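Local coordinates for immunity protein (Neisseria meningitidis, PDB 4Q7O) that probably neutralises the toxin of its own contact-dependent growth-inhibition system, protecting the producing cell from self-intoxication, at residues H21-I26 / F89-D94. Residues are numbered along the deposited sequence; the frame is centred on the assembly and turned at random.
Sequences HFVISI and FSVGDD
V23, in the first turn of helix 22-34, turns its CB toward strand 86-91 and fits between F89 and V91, the two residues whose side chains leave the strand on the helix side. Its CG1, trans to the backbone N (chi1 163°), reaches V91 CG2 and lies 4.0 Å from F89 CB. V91 CG1 in turn comes within 3.9 Å of the backbone O of V23. I24 starts out less directly, but its first two torsions bend the chain back, and CD1 is carried over the F89 ring. This methyl sits 3.6 Å from the ring centroid and only 7° off the normal, a CH-pi contact almost centred on one face. Nearly a turn beyond V23, I26 sets its CG2 branch rather than its longer arm against V91: CG2 is 3.8 Å from V91 CG2 and 3.9 Å from V91 CB. No hydrogen bond links the two segments; the side chains that meet are all apolar, every touching residue is buried, and the axes of 22-26 and 89-91 come within 8.1 Å, inclined at 62°. The contact joins the helix to one face of the antiparallel sheet, whereas S90 points away from the helix and hydrogen-bonds Q59 of strand 58-62. F27 meets the F89 ring edge-to-face, L12 of helix 10-18 and Y110 of helix 104-121 pack on I24, and I26 also touches I26 of the second subunit, placing this helix at the dimer interface.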
ATOM      1  N   HIS B  21      -3.938   6.238   2.765  1.00  6.18           N
ATOM      2  CA  HIS B  21      -2.491   6.424   2.898  1.00  5.53           C
ATOM      3  C   HIS B  21      -1.741   5.134   2.614  1.00  6.11           C
ATOM      4  O   HIS B  21      -0.933   4.672   3.425  1.00  6.82           O
ATOM      5  CB  HIS B  21      -2.159   6.971   4.285  1.00  6.72           C
ATOM      6  CG  HIS B  21      -2.696   8.349   4.508  1.00  6.43           C
ATOM      7  ND1 HIS B  21      -2.923   8.871   5.764  1.00  7.20           N
ATOM      8  CD2 HIS B  21      -3.050   9.318   3.629  1.00  6.23           C
ATOM      9  CE1 HIS B  21      -3.392  10.097   5.646  1.00  7.72           C
ATOM     10  NE2 HIS B  21      -3.476  10.396   4.361  1.00  6.86           N
ATOM     11  N   PHE B  22      -2.027   4.567   1.447  1.00  5.97           N
ATOM     12  CA  PHE B  22      -1.445   3.304   1.022  1.00  6.01           C
ATOM     13  C   PHE B  22       0.083   3.344   0.928  1.00  5.99           C
ATOM     14  O   PHE B  22       0.734   2.311   1.054  1.00  7.04           O
ATOM     15  CB  PHE B  22      -2.058   2.853  -0.307  1.00  5.92           C
ATOM     16  CG  PHE B  22      -1.966   3.888  -1.393  1.00  7.07           C
ATOM     17  CD1 PHE B  22      -0.852   3.947  -2.224  1.00  8.16           C
ATOM     18  CD2 PHE B  22      -2.992   4.806  -1.581  1.00  8.70           C
ATOM     19  CE1 PHE B  22      -0.762   4.896  -3.231  1.00  8.34           C
ATOM     20  CE2 PHE B  22      -2.909   5.767  -2.580  1.00  8.58           C
ATOM     21  CZ  PHE B  22      -1.787   5.816  -3.409  1.00  9.29           C
ATOM     22  N   VAL B  23       0.666   4.525   0.738  1.00  5.74           N
ATOM     23  CA  VAL B  23       2.128   4.637   0.742  1.00  5.38           C
ATOM     24  C   VAL B  23       2.721   4.161   2.074  1.00  5.73           C
ATOM     25  O   VAL B  23       3.776   3.506   2.100  1.00  6.88           O
ATOM     26  CB  VAL B  23       2.579   6.082   0.400  1.00  5.87           C
ATOM     27  CG1 VAL B  23       4.033   6.316   0.796  1.00  7.61           C
ATOM     28  CG2 VAL B  23       2.378   6.360  -1.092  1.00  6.95           C
ATOM     29  N   ILE B  24       2.030   4.470   3.173  1.00  5.47           N
ATOM     30  CA  ILE B  24       2.467   4.016   4.493  1.00  6.65           C
ATOM     31  C   ILE B  24       2.432   2.491   4.613  1.00  7.29           C
ATOM     32  O   ILE B  24       3.354   1.881   5.167  1.00  7.74           O
ATOM     33  CB  ILE B  24       1.620   4.639   5.617  1.00  7.41           C
ATOM     34  CG1 ILE B  24       1.694   6.170   5.565  1.00  9.24           C
ATOM     35  CG2 ILE B  24       2.068   4.114   6.973  1.00  8.54           C
ATOM     36  CD1 ILE B  24       3.101   6.729   5.655  1.00 11.33           C
ATOM     37  N   SER B  25       1.363   1.887   4.100  1.00  7.62           N
ATOM     38  CA  SER B  25       1.206   0.431   4.073  1.00  8.21           C
ATOM     39  C   SER B  25       2.393  -0.211   3.352  1.00  7.79           C
ATOM     40  O   SER B  25       3.002  -1.173   3.836  1.00  9.68           O
ATOM     41  CB  SER B  25      -0.088   0.038   3.335  1.00  9.46           C
ATOM     42  OG  SER B  25      -1.137   0.985   3.508  1.00 13.19           O
ATOM     43  N   ILE B  26       2.723   0.332   2.186  1.00  6.43           N
ATOM     44  CA  ILE B  26       3.801  -0.218   1.370  1.00  6.61           C
ATOM     45  C   ILE B  26       5.149  -0.005   2.041  1.00  6.51           C
ATOM     46  O   ILE B  26       5.999  -0.894   2.042  1.00  8.01           O
ATOM     47  CB  ILE B  26       3.812   0.432  -0.029  1.00  6.71           C
ATOM     48  CG1 ILE B  26       2.513   0.114  -0.773  1.00  7.88           C
ATOM     49  CG2 ILE B  26       5.017  -0.028  -0.852  1.00  8.39           C
ATOM     50  CD1 ILE B  26       2.367   0.908  -2.056  1.00  8.36           C
ATOM     51  N   PHE B  89       6.947  10.900   2.879  1.00  5.52           N
ATOM     52  CA  PHE B  89       7.244   9.491   2.656  1.00  5.74           C
ATOM     53  C   PHE B  89       7.291   9.202   1.174  1.00  7.60           C
ATOM     54  O   PHE B  89       6.514   9.763   0.402  1.00  8.02           O
ATOM     55  CB  PHE B  89       6.153   8.603   3.263  1.00  5.58           C
ATOM     56  CG  PHE B  89       6.181   8.539   4.746  1.00  5.91           C
ATOM     57  CD1 PHE B  89       5.612   9.553   5.506  1.00  7.31           C
ATOM     58  CD2 PHE B  89       6.753   7.451   5.391  1.00  7.26           C
ATOM     59  CE1 PHE B  89       5.626   9.491   6.887  1.00  8.34           C
ATOM     60  CE2 PHE B  89       6.768   7.381   6.776  1.00  8.39           C
ATOM     61  CZ  PHE B  89       6.206   8.397   7.524  1.00  9.18           C
ATOM     62  N   SER B  90       8.177   8.306   0.768  1.00  7.78           N
ATOM     63  CA  SER B  90       8.089   7.786  -0.588  1.00  9.26           C
ATOM     64  C   SER B  90       8.439   6.315  -0.649  1.00  9.22           C
ATOM     65  O   SER B  90       9.215   5.814   0.164  1.00 10.14           O
ATOM     66  CB  SER B  90       8.948   8.596  -1.557  1.00 13.63           C
ATOM     67  OG  SER B  90      10.316   8.312  -1.382  1.00 16.80           O
ATOM     68  N   VAL B  91       7.839   5.629  -1.610  1.00  8.23           N
ATOM     69  CA  VAL B  91       8.198   4.251  -1.901  1.00  8.25           C
ATOM     70  C   VAL B  91       8.378   4.058  -3.402  1.00  9.98           C
ATOM     71  O   VAL B  91       7.813   4.799  -4.211  1.00 10.13           O
ATOM     72  CB  VAL B  91       7.143   3.250  -1.366  1.00  9.29           C
ATOM     73  CG1 VAL B  91       7.115   3.270   0.149  1.00 10.95           C
ATOM     74  CG2 VAL B  91       5.766   3.536  -1.961  1.00 10.51           C
ATOM     75  N   GLY B  92       9.180   3.065  -3.766  1.00 12.66           N
ATOM     76  CA  GLY B  92       9.412   2.751  -5.163  1.00 15.46           C
ATOM     77  C   GLY B  92      10.643   3.418  -5.744  1.00 18.81           C
ATOM     78  O   GLY B  92      11.499   3.941  -5.011  1.00 19.44           O
ATOM     79  N   ASP B  93      10.721   3.390  -7.070  1.00 22.37           N
ATOM     80  CA  ASP B  93      11.857   3.910  -7.822  1.00 26.77           C
ATOM     81  C   ASP B  93      12.114   5.388  -7.548  1.00 27.02           C
ATOM     82  O   ASP B  93      11.178   6.179  -7.431  1.00 26.09           O
ATOM     83  CB  ASP B  93      11.611   3.680  -9.317  1.00 30.38           C
ATOM     84  CG  ASP B  93      12.579   4.444 -10.199  1.00 33.64           C
ATOM     85  OD1 ASP B  93      13.765   4.578  -9.825  1.00 34.93           O
ATOM     86  OD2 ASP B  93      12.145   4.904 -11.276  1.00 34.99           O
ATOM     87  N   ASP B  94      13.394   5.748  -7.465  1.00 28.17           N
ATOM     88  CA  ASP B  94      13.809   7.123  -7.213  1.00 29.10           C
ATOM     89  C   ASP B  94      13.314   8.082  -8.293  1.00 28.56           C
ATOM     90  O   ASP B  94      13.040   9.252  -8.014  1.00 29.29           O
ATOM     91  CB  ASP B  94      15.337   7.207  -7.103  1.00 30.47           C
TER